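Long-range contacts in L-lysine 6-oxidase (Marinomonas mediterranea, PDB 3WEU), which oxidises the epsilon-amino group of L-lysine with a cysteine tryptophylquinone cofactor, releasing ammonium and the hydrogen peroxide behind its antibacterial action: residues Asp39-Thr44 with Thr187-Arg192; Phe22-Met27 with Gly60-Val65; Pro33-Val38 with Thr45-Lys50; Pro7-Ala12 with Trp243-Ser248. All coordinates share one frame; numbering follows the deposited sequence.

Contact 1: residues Asp39-Thr44 with Thr187-Arg192; sequences DLKPTT and TDSQGR
Asp39 and Ser189 meet through one backbone bond, from Ser189 N to Asp39 O at 3.1 Å, and through their side chains, where Ser189 OG lies 3.4 Å from Asp39 CB. A water molecule adds a bridge alongside, donating to both Leu40 O and Asp188 OD2. Apolar contact is modest: Leu40 CB rests 3.7 Å from Asp188 CB.

The 187-192 side is the type I turn, Asp188 to Gly191, of the hairpin joining strands 181-187 and 193-196. Within it Asp188 OD1 forms an Asx turn with Gln190 N and also accepts from Arg192 N, the two donors coming from opposite faces of the carboxylate. Asp188 OD2 takes a salt bridge from Arg192 NH1 (2.8 Å), lying in the guanidinium plane.

A second group of contacts is polar, between charged and amide ends. The extended Lys41 chain passes Ser189 and crosses Gln190 at about a right angle. Its NZ is placed above the amide plane of Gln190, 2.5 Å from OE1, a hydrogen bond whose shortness is doubtful, while Arg192 NH1 reaches that oxygen from the opposite face at 2.9 Å. Lys41 NZ and Arg192 NH1 thus lie close together, and the carboxylates of Asp188 and Glu72, both paired with Arg192, probably offset their like charges.

Contact 2: residues Phe22-Met27 with Gly60-Val65; sequences FVLNPM and GQVFKV
A short, weakly bonded strand, 22-24, runs in the parallel sense beside the start of strand 58-66, and Val23 with Gly60 makes the first link between them: Gly60 N donates to Val23 O at 2.8 Å, nearly straight. The two directions diverge by 40°, and the backbone ladder soon fails. Asn25 N comes close to Gly60 O, but the angle is too poor for a hydrogen bond.

A side chain takes over at this point. In a regular parallel ladder Val62 N would turn to the backbone carbonyl of Asn25; here it donates to Asn25 OD1 instead (2.9 Å, 170°), arriving from above the amide plane. The torsion explains it: Asn25 CG sits between its own backbone N and carbonyl carbon (chi1 47°), which swings the amide across toward the strand. The other end of that amide is held as well, ND2 donating to Pro26 O at 3.0 Å, and with both ends bonded the amide's rotation is fixed.

Strand 58-66 belongs to the large mixed sheet of the N-terminal region, between strands 4-13 and 193-196, and the contact adds a short parallel partner near its beginning. Gln61 bends at chi2, bringing NE2 within 3.4 Å of Asn25 CG and onto Val62 O, while its OE1 accepts from Val11 N of strand 4-13. Leu24 CD2 and Val62 CG2 touch loosely at 4.2 Å. Beyond them Phe22 stacks on His36 and Val62 packs on Ile194.

Contact 3: residues Pro33-Val38 with Thr45-Lys50; sequences PYEHDV and TVVNFK
Tyr34 turns one ring face to Thr45, whose methyl CG2 stands 4.1 Å from the ring centroid in a CH-pi contact, displaced toward the rim. Thr45 reaches it because CG2 is set opposite the carbonyl carbon, beside the backbone N, while its hydroxyl occupies the more crowded position (chi1 48°). The tyrosine side chain leaves the backbone on the far side and only its ring comes back over the methyl.

Glu35 folds rather than extends: both of its first two torsions are close to -60°, which curls the carboxylate against the 45-50 loop. OE2 then accepts from Val47 N at 2.8 Å through its anti lone pair, in a nearly straight bond (168°). OE1 forms a salt bridge with Arg57, so the two oxygens of one carboxylate join the 45-50 loop to the residue just ahead of strand 58-66.

In backbone terms Tyr34 and Thr45 are a non-hydrogen-bonded antiparallel pair, flanked by the bond from Val46 N to Pro33 O (2.9 Å). It prolongs the pairing of strands 34-36 and 42-43 past the corner that the chain turns at Thr44.

On the buried side Pro33 CG faces two neighbours at once, 4.1 Å from Val46 CG1 and 4.0 Å from Phe49 CE2. The ring of Phe49 also has Val46 CG2 over one face, toward the rim, and stacks with Phe631. Arg633 binds the carbonyls of Val46 and Val47, and Glu649 receives Phe49 N, tying the loop to strand 631-634 and its surroundings.

Contact 4: residues Pro7-Ala12 with Trp243-Ser248; sequences PSIGVA and WMVVGS
Met244 lies over Gly10 and Ala12 like a lid: anti at chi1 and bent at chi2 (74°), its chain brings SD to 3.8 Å from Gly10 C and the methyl CE on to Ala12. Where Gly10 offers only backbone, a shallow hollow receives the sulfur. The next fit is very tight, Met244 CE being 3.3 Å from Ala12 CB, closer than usual for two carbons, so its exact value is doubtful. Val246 flanks the same alanine, its CG2 4.3 Å from Ala12 CB.

The opposite face carries Ile9, Val11, Trp243 and Val245. Ile9 and Val245 stand side by side, their CG2 methyls 3.9 Å apart, and helix 433-439 covers Ile9 and Val11. Trp243 swings its indole away from strand 9-12, toward Asp223, which binds NE1, and His471, met edge to face. Met244 for its part reaches Gln61 and Phe63 of strand 58-66.

Between the two faces runs a parallel ladder of five bonds. It begins with Trp243 N to Ser8 O (2.9 Å), passes back and forth through Gly10 and Val245, and ends with Gly247 N to Ala12 O (2.8 Å). As the touching residues are all buried and their mutual side-chain contacts apolar, the chemistry implies that directional backbone bonds set the register, while methyl groups pack on both faces, joined by the Met244 thioether on the face of Gly10 and Ala12.

From the N terminus, residues 7-12 come first and wait for the last segment, 243-248: contact 4 closes the longest loop and encloses the other three. Residues 22-27 open contact 2, which closes at 60-65 and holds contact 3 nested inside it, where 33-38 meets 45-50. Contact 1 crosses both, since 39-44 lies within their loops but pairs with the distant hairpin turn 187-192. Contacts 2 and 4 share the sheet through neighbouring strands 4-13 and 58-66. Strand 34-36 touches strand 22-24 on one hand and strand 42-43 on the other, and Leu24 also packs on Leu40 and Pro42, so contacts 1, 2 and 3 all touch one another, while contacts 1 and 3 remain apart from contact 4.

Contact 1: residues Asp39-Thr44 with Thr187-Arg192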
# COMPACT_ATOMS: atom_id res chain seq x y z
N ASP A 39 -0.18 -28.34 42.92
CA ASP A 39 -1.60 -28.62 43.06
C ASP A 39 -2.50 -27.55 42.42
O ASP A 39 -3.72 -27.68 42.51
CB ASP A 39 -1.99 -28.72 44.53
CG ASP A 39 -1.37 -29.94 45.25
OD1 ASP A 39 -1.02 -30.88 44.55
OD2 ASP A 39 -1.30 -29.93 46.49
N LEU A 40 -1.88 -26.50 41.84
CA LEU A 40 -2.57 -25.39 41.21
C LEU A 40 -3.41 -24.55 42.23
O LEU A 40 -4.42 -23.95 41.86
CB LEU A 40 -3.46 -25.87 40.09
CG LEU A 40 -2.88 -26.12 38.72
CD1 LEU A 40 -1.38 -26.31 38.60
CD2 LEU A 40 -3.72 -27.02 37.83
N LYS A 41 -2.93 -24.46 43.46
CA LYS A 41 -3.42 -23.52 44.43
C LYS A 41 -2.55 -22.26 44.44
O LYS A 41 -1.35 -22.35 44.28
CB LYS A 41 -3.43 -24.13 45.78
CG LYS A 41 -4.29 -25.40 45.64
CD LYS A 41 -4.41 -26.12 46.93
CE LYS A 41 -5.36 -27.30 46.69
NZ LYS A 41 -5.91 -27.47 48.03
N PRO A 42 -3.20 -21.11 44.56
CA PRO A 42 -2.48 -19.84 44.52
C PRO A 42 -1.52 -19.77 45.69
O PRO A 42 -1.86 -20.23 46.79
CB PRO A 42 -3.58 -18.80 44.66
CG PRO A 42 -4.83 -19.53 44.99
CD PRO A 42 -4.65 -20.95 44.72
N THR A 43 -0.32 -19.25 45.47
CA THR A 43 0.64 -19.12 46.52
C THR A 43 0.90 -17.62 46.81
O THR A 43 0.23 -17.06 47.63
CB THR A 43 1.92 -19.87 46.18
OG1 THR A 43 2.39 -19.53 44.88
CG2 THR A 43 1.65 -21.45 46.23
N THR A 44 1.89 -17.09 46.17
CA THR A 44 2.35 -15.71 46.30
C THR A 44 1.88 -14.97 45.09
O THR A 44 1.57 -15.58 44.07
CB THR A 44 3.89 -15.59 46.28
OG1 THR A 44 4.42 -15.87 44.96
CG2 THR A 44 4.54 -16.47 47.21
N THR A 187 -8.27 -28.74 36.01
CA THR A 187 -8.72 -28.78 37.36
C THR A 187 -7.51 -28.79 38.25
O THR A 187 -6.44 -29.21 37.83
CB THR A 187 -9.57 -29.99 37.75
OG1 THR A 187 -8.82 -31.18 37.46
CG2 THR A 187 -10.97 -29.94 37.03
N ASP A 188 -7.72 -28.34 39.47
CA ASP A 188 -6.66 -28.29 40.49
C ASP A 188 -6.76 -29.62 41.23
O ASP A 188 -7.47 -30.56 40.77
CB ASP A 188 -6.75 -27.06 41.42
CG ASP A 188 -7.87 -27.11 42.42
OD1 ASP A 188 -8.70 -28.05 42.42
OD2 ASP A 188 -7.96 -26.15 43.23
N SER A 189 -5.98 -29.76 42.30
CA SER A 189 -5.91 -31.02 43.01
C SER A 189 -7.21 -31.43 43.70
O SER A 189 -7.33 -32.57 44.13
CB SER A 189 -4.72 -31.03 43.99
OG SER A 189 -4.98 -30.19 45.04
N GLN A 190 -8.17 -30.53 43.84
CA GLN A 190 -9.46 -30.81 44.47
C GLN A 190 -10.64 -30.69 43.53
O GLN A 190 -11.81 -30.71 43.98
CB GLN A 190 -9.67 -29.89 45.67
CG GLN A 190 -8.68 -30.16 46.80
CD GLN A 190 -8.78 -29.19 47.95
OE1 GLN A 190 -8.38 -28.03 47.87
NE2 GLN A 190 -9.31 -29.67 49.07
N GLY A 191 -10.38 -30.60 42.25
CA GLY A 191 -11.47 -30.62 41.28
C GLY A 191 -12.01 -29.26 40.87
O GLY A 191 -12.97 -29.21 40.05
N ARG A 192 -11.40 -28.16 41.35
CA ARG A 192 -11.85 -26.84 40.94
C ARG A 192 -11.46 -26.61 39.52
O ARG A 192 -10.41 -27.10 39.05
CB ARG A 192 -11.21 -25.69 41.81
CG ARG A 192 -11.52 -25.76 43.30
CD ARG A 192 -10.74 -24.69 44.08
NE ARG A 192 -10.97 -24.83 45.49
CZ ARG A 192 -10.21 -25.57 46.28
NH1 ARG A 192 -9.09 -26.11 45.82
NH2 ARG A 192 -10.53 -25.65 47.55
O HOH W 1 -7.00 -23.66 42.81

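Contact 2: residues Phe22-Met27 with Gly60-Val65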
# COMPACT_ATOMS: atom_id res chain seq x y z
N PHE A 22 1.67 -20.42 33.63
CA PHE A 22 0.55 -19.48 33.81
C PHE A 22 0.47 -19.01 35.25
O PHE A 22 1.02 -19.64 36.16
CB PHE A 22 -0.80 -20.08 33.40
CG PHE A 22 -1.11 -21.40 34.03
CD1 PHE A 22 -1.83 -21.48 35.21
CD2 PHE A 22 -0.68 -22.56 33.43
CE1 PHE A 22 -2.09 -22.69 35.83
CE2 PHE A 22 -0.95 -23.81 34.04
CZ PHE A 22 -1.63 -23.86 35.24
N VAL A 23 -0.28 -17.92 35.44
CA VAL A 23 -0.62 -17.44 36.72
C VAL A 23 -2.13 -17.63 36.93
O VAL A 23 -2.88 -17.84 35.98
CB VAL A 23 -0.16 -15.96 36.90
CG1 VAL A 23 1.35 -15.87 36.82
CG2 VAL A 23 -0.71 -15.02 35.85
N LEU A 24 -2.55 -17.54 38.19
CA LEU A 24 -3.93 -17.56 38.54
C LEU A 24 -4.48 -16.15 38.80
O LEU A 24 -3.77 -15.12 38.91
CB LEU A 24 -4.13 -18.42 39.79
CG LEU A 24 -3.69 -19.88 39.58
CD1 LEU A 24 -3.95 -20.66 40.82
CD2 LEU A 24 -4.40 -20.53 38.38
N ASN A 25 -5.79 -16.12 38.92
CA ASN A 25 -6.52 -14.87 38.89
C ASN A 25 -6.25 -13.99 40.08
O ASN A 25 -5.94 -14.47 41.17
CB ASN A 25 -8.03 -15.10 38.89
CG ASN A 25 -8.45 -16.10 39.93
OD1 ASN A 25 -8.29 -17.33 39.76
ND2 ASN A 25 -9.03 -15.60 41.03
N PRO A 26 -6.39 -12.70 39.88
CA PRO A 26 -6.39 -11.76 40.99
C PRO A 26 -7.51 -12.16 41.93
O PRO A 26 -8.50 -12.71 41.48
CB PRO A 26 -6.79 -10.46 40.33
CG PRO A 26 -6.25 -10.55 38.91
CD PRO A 26 -6.44 -12.02 38.56
N MET A 27 -7.37 -11.80 43.19
CA MET A 27 -8.30 -12.15 44.22
C MET A 27 -9.00 -10.94 44.77
O MET A 27 -9.81 -11.05 45.66
CB MET A 27 -7.61 -12.94 45.32
CG MET A 27 -7.14 -14.28 44.71
SD MET A 27 -6.15 -15.30 45.85
CE MET A 27 -7.57 -16.16 46.59
N GLY A 60 -5.13 -17.49 34.33
CA GLY A 60 -6.27 -18.37 34.39
C GLY A 60 -7.23 -18.00 35.44
O GLY A 60 -6.83 -17.36 36.43
N GLN A 61 -8.52 -18.30 35.22
CA GLN A 61 -9.55 -18.11 36.25
C GLN A 61 -9.89 -19.39 36.96
O GLN A 61 -10.31 -20.34 36.31
CB GLN A 61 -10.81 -17.54 35.65
CG GLN A 61 -11.95 -17.38 36.60
CD GLN A 61 -11.79 -16.12 37.43
OE1 GLN A 61 -11.83 -15.02 36.91
NE2 GLN A 61 -11.62 -16.29 38.71
N VAL A 62 -9.80 -19.36 38.29
CA VAL A 62 -10.35 -20.43 39.15
C VAL A 62 -11.81 -20.18 39.36
O VAL A 62 -12.21 -19.05 39.67
CB VAL A 62 -9.63 -20.48 40.50
CG1 VAL A 62 -10.24 -21.50 41.45
CG2 VAL A 62 -8.15 -20.75 40.30
N PHE A 63 -12.62 -21.22 39.19
CA PHE A 63 -14.00 -21.17 39.59
C PHE A 63 -14.23 -22.19 40.70
O PHE A 63 -13.61 -23.28 40.70
CB PHE A 63 -14.94 -21.56 38.44
CG PHE A 63 -15.01 -20.60 37.29
CD1 PHE A 63 -14.11 -20.66 36.30
CD2 PHE A 63 -16.11 -19.74 37.15
CE1 PHE A 63 -14.19 -19.81 35.21
CE2 PHE A 63 -16.23 -18.90 36.03
CZ PHE A 63 -15.27 -18.93 35.05
N LYS A 64 -15.11 -21.83 41.61
CA LYS A 64 -15.47 -22.62 42.81
C LYS A 64 -16.98 -22.77 42.81
O LYS A 64 -17.71 -21.92 42.25
CB LYS A 64 -15.03 -21.93 44.03
CG LYS A 64 -13.51 -21.80 44.10
CD LYS A 64 -13.07 -21.18 45.44
CE LYS A 64 -11.60 -20.82 45.38
NZ LYS A 64 -11.15 -20.22 46.68
N VAL A 65 -17.45 -23.89 43.35
CA VAL A 65 -18.89 -24.15 43.42
C VAL A 65 -19.21 -24.32 44.89
O VAL A 65 -18.40 -24.86 45.68
CB VAL A 65 -19.31 -25.35 42.53
CG1 VAL A 65 -18.48 -26.56 42.89
CG2 VAL A 65 -20.80 -25.65 42.63

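Contact 3: residues Pro33-Val38 with Thr45-Lys50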
# COMPACT_ATOMS: atom_id res chain seq x y z
N PRO A 33 -2.24 -10.92 39.97
CA PRO A 33 -2.44 -12.36 39.77
C PRO A 33 -1.39 -13.16 40.55
O PRO A 33 -0.45 -12.58 41.10
CB PRO A 33 -2.25 -12.54 38.27
CG PRO A 33 -1.27 -11.47 37.94
CD PRO A 33 -1.63 -10.30 38.81
N TYR A 34 -1.60 -14.48 40.66
CA TYR A 34 -0.88 -15.31 41.61
C TYR A 34 -0.06 -16.38 40.97
O TYR A 34 -0.47 -17.01 40.02
CB TYR A 34 -1.87 -16.03 42.56
CG TYR A 34 -2.21 -15.20 43.71
CD1 TYR A 34 -3.10 -14.09 43.58
CD2 TYR A 34 -1.61 -15.43 44.93
CE1 TYR A 34 -3.36 -13.28 44.66
CE2 TYR A 34 -1.82 -14.59 46.00
CZ TYR A 34 -2.70 -13.54 45.86
OH TYR A 34 -2.91 -12.82 46.95
N GLU A 35 1.14 -16.60 41.52
CA GLU A 35 1.85 -17.83 41.27
C GLU A 35 1.05 -18.96 41.91
O GLU A 35 0.12 -18.73 42.73
CB GLU A 35 3.25 -17.77 41.88
CG GLU A 35 4.17 -16.68 41.36
CD GLU A 35 4.51 -16.77 39.90
OE1 GLU A 35 4.51 -17.90 39.34
OE2 GLU A 35 4.89 -15.70 39.35
N HIS A 36 1.40 -20.19 41.55
CA HIS A 36 0.73 -21.31 42.13
C HIS A 36 1.69 -22.47 42.42
O HIS A 36 2.77 -22.50 41.85
CB HIS A 36 -0.40 -21.77 41.18
CG HIS A 36 0.12 -22.24 39.87
ND1 HIS A 36 0.64 -23.51 39.70
CD2 HIS A 36 0.21 -21.62 38.67
CE1 HIS A 36 1.08 -23.63 38.47
NE2 HIS A 36 0.85 -22.49 37.82
N ASP A 37 1.22 -23.42 43.22
CA ASP A 37 2.01 -24.66 43.54
C ASP A 37 1.63 -25.79 42.59
O ASP A 37 0.85 -25.58 41.73
CB ASP A 37 1.81 -25.14 44.95
CG ASP A 37 0.41 -25.52 45.28
OD1 ASP A 37 -0.47 -25.86 44.46
OD2 ASP A 37 0.16 -25.44 46.46
N VAL A 38 2.19 -26.99 42.78
CA VAL A 38 1.94 -28.08 41.83
C VAL A 38 0.54 -28.61 41.83
O VAL A 38 0.16 -29.23 40.85
CB VAL A 38 2.93 -29.27 42.05
CG1 VAL A 38 4.33 -28.75 41.77
CG2 VAL A 38 2.76 -29.84 43.42
N THR A 45 1.87 -13.65 45.16
CA THR A 45 1.61 -12.88 43.96
C THR A 45 2.71 -13.06 42.95
O THR A 45 3.86 -13.50 43.24
CB THR A 45 1.41 -11.41 44.27
OG1 THR A 45 2.45 -11.01 45.12
CG2 THR A 45 0.14 -11.24 44.99
N VAL A 46 2.36 -12.77 41.71
CA VAL A 46 3.23 -12.97 40.55
C VAL A 46 4.61 -12.37 40.75
O VAL A 46 4.76 -11.24 41.22
CB VAL A 46 2.58 -12.35 39.31
CG1 VAL A 46 2.43 -10.86 39.50
CG2 VAL A 46 3.41 -12.59 38.05
N VAL A 47 5.62 -13.15 40.38
CA VAL A 47 6.97 -12.65 40.36
C VAL A 47 7.16 -11.97 39.02
O VAL A 47 7.22 -10.75 39.00
CB VAL A 47 7.97 -13.78 40.61
CG1 VAL A 47 9.39 -13.26 40.53
CG2 VAL A 47 7.68 -14.45 41.97
N ASN A 48 7.30 -12.72 37.91
CA ASN A 48 7.38 -12.11 36.59
C ASN A 48 6.16 -12.38 35.72
O ASN A 48 5.69 -13.50 35.70
CB ASN A 48 8.62 -12.59 35.86
CG ASN A 48 9.92 -12.13 36.53
OD1 ASN A 48 10.02 -11.08 37.11
ND2 ASN A 48 10.88 -12.97 36.48
N PHE A 49 5.67 -11.37 35.00
CA PHE A 49 4.53 -11.57 34.16
C PHE A 49 4.89 -12.33 32.88
O PHE A 49 4.02 -12.93 32.21
CB PHE A 49 3.97 -10.22 33.74
CG PHE A 49 3.33 -9.46 34.85
CD1 PHE A 49 3.99 -8.38 35.44
CD2 PHE A 49 2.03 -9.82 35.28
CE1 PHE A 49 3.37 -7.64 36.46
CE2 PHE A 49 1.43 -9.05 36.31
CZ PHE A 49 2.10 -8.01 36.89
N LYS A 50 6.17 -12.24 32.52
CA LYS A 50 6.67 -12.83 31.28
C LYS A 50 7.68 -13.92 31.63
O LYS A 50 8.30 -13.91 32.68
CB LYS A 50 7.38 -11.81 30.40
CG LYS A 50 6.50 -10.63 30.01
CD LYS A 50 7.14 -9.85 28.90
CE LYS A 50 6.41 -8.55 28.61
NZ LYS A 50 7.00 -7.75 27.57
O HOH W 2 7.86 -15.54 37.56

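Contact 4: residues Pro7-Ala12 with Trp243-Ser248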
# COMPACT_ATOMS: atom_id res chain seq x y z
N PRO A 7 -16.35 -17.16 40.27
CA PRO A 7 -17.10 -15.91 39.98
C PRO A 7 -18.26 -16.15 38.96
O PRO A 7 -18.24 -17.07 38.16
CB PRO A 7 -16.05 -15.03 39.28
CG PRO A 7 -15.14 -16.00 38.60
CD PRO A 7 -15.01 -17.14 39.64
N SER A 8 -19.26 -15.28 38.99
CA SER A 8 -20.34 -15.32 37.97
C SER A 8 -19.84 -15.02 36.55
O SER A 8 -20.38 -15.57 35.54
CB SER A 8 -21.45 -14.35 38.41
OG SER A 8 -21.01 -13.03 38.30
N ILE A 9 -18.83 -14.16 36.41
CA ILE A 9 -18.23 -13.89 35.16
C ILE A 9 -16.72 -14.01 35.34
O ILE A 9 -16.11 -13.14 35.90
CB ILE A 9 -18.61 -12.51 34.58
CG1 ILE A 9 -20.13 -12.37 34.37
CG2 ILE A 9 -17.93 -12.33 33.24
CD1 ILE A 9 -20.64 -10.95 34.04
N GLY A 10 -16.13 -15.09 34.85
CA GLY A 10 -14.69 -15.27 35.00
C GLY A 10 -13.90 -14.46 33.99
O GLY A 10 -14.41 -14.09 32.93
N VAL A 11 -12.64 -14.19 34.31
CA VAL A 11 -11.79 -13.44 33.45
C VAL A 11 -10.45 -14.08 33.33
O VAL A 11 -9.80 -14.26 34.33
CB VAL A 11 -11.64 -11.99 33.99
CG1 VAL A 11 -10.60 -11.21 33.17
CG2 VAL A 11 -13.01 -11.31 33.98
N ALA A 12 -10.05 -14.41 32.12
CA ALA A 12 -8.73 -14.92 31.83
C ALA A 12 -8.08 -13.94 30.88
O ALA A 12 -8.77 -13.12 30.21
CB ALA A 12 -8.81 -16.29 31.16
N TRP A 243 -20.43 -17.59 33.47
CA TRP A 243 -19.91 -17.18 32.20
C TRP A 243 -18.42 -16.99 32.35
O TRP A 243 -17.88 -16.87 33.47
CB TRP A 243 -20.60 -15.91 31.71
CG TRP A 243 -20.66 -15.81 30.24
CD1 TRP A 243 -19.84 -15.13 29.44
CD2 TRP A 243 -21.61 -16.46 29.37
NE1 TRP A 243 -20.16 -15.31 28.13
CE2 TRP A 243 -21.28 -16.10 28.06
CE3 TRP A 243 -22.71 -17.27 29.57
CZ2 TRP A 243 -22.02 -16.52 26.94
CZ3 TRP A 243 -23.42 -17.74 28.46
CH2 TRP A 243 -23.09 -17.35 27.18
N MET A 244 -17.76 -16.93 31.21
CA MET A 244 -16.34 -16.78 31.15
C MET A 244 -15.95 -15.82 30.02
O MET A 244 -16.43 -15.98 28.89
CB MET A 244 -15.70 -18.16 30.91
CG MET A 244 -14.21 -18.13 30.71
SD MET A 244 -13.43 -17.81 32.28
CE MET A 244 -11.87 -17.28 31.71
N VAL A 245 -15.02 -14.91 30.29
CA VAL A 245 -14.55 -14.00 29.27
C VAL A 245 -13.03 -14.00 29.23
O VAL A 245 -12.37 -13.94 30.25
CB VAL A 245 -15.06 -12.59 29.59
CG1 VAL A 245 -14.57 -11.60 28.54
CG2 VAL A 245 -16.58 -12.62 29.63
N VAL A 246 -12.48 -13.99 28.04
CA VAL A 246 -11.05 -13.87 27.83
C VAL A 246 -10.73 -12.44 27.30
O VAL A 246 -11.40 -11.94 26.36
CB VAL A 246 -10.51 -14.89 26.86
CG1 VAL A 246 -8.99 -14.72 26.76
CG2 VAL A 246 -10.83 -16.28 27.32
N GLY A 247 -9.82 -11.77 27.99
CA GLY A 247 -9.30 -10.49 27.55
C GLY A 247 -7.86 -10.53 27.15
O GLY A 247 -7.09 -11.48 27.47
N SER A 248 -7.45 -9.44 26.57
CA SER A 248 -6.04 -9.23 26.25
C SER A 248 -5.30 -8.91 27.57
O SER A 248 -5.93 -8.79 28.62
CB SER A 248 -5.90 -8.13 25.22
OG SER A 248 -6.43 -6.89 25.67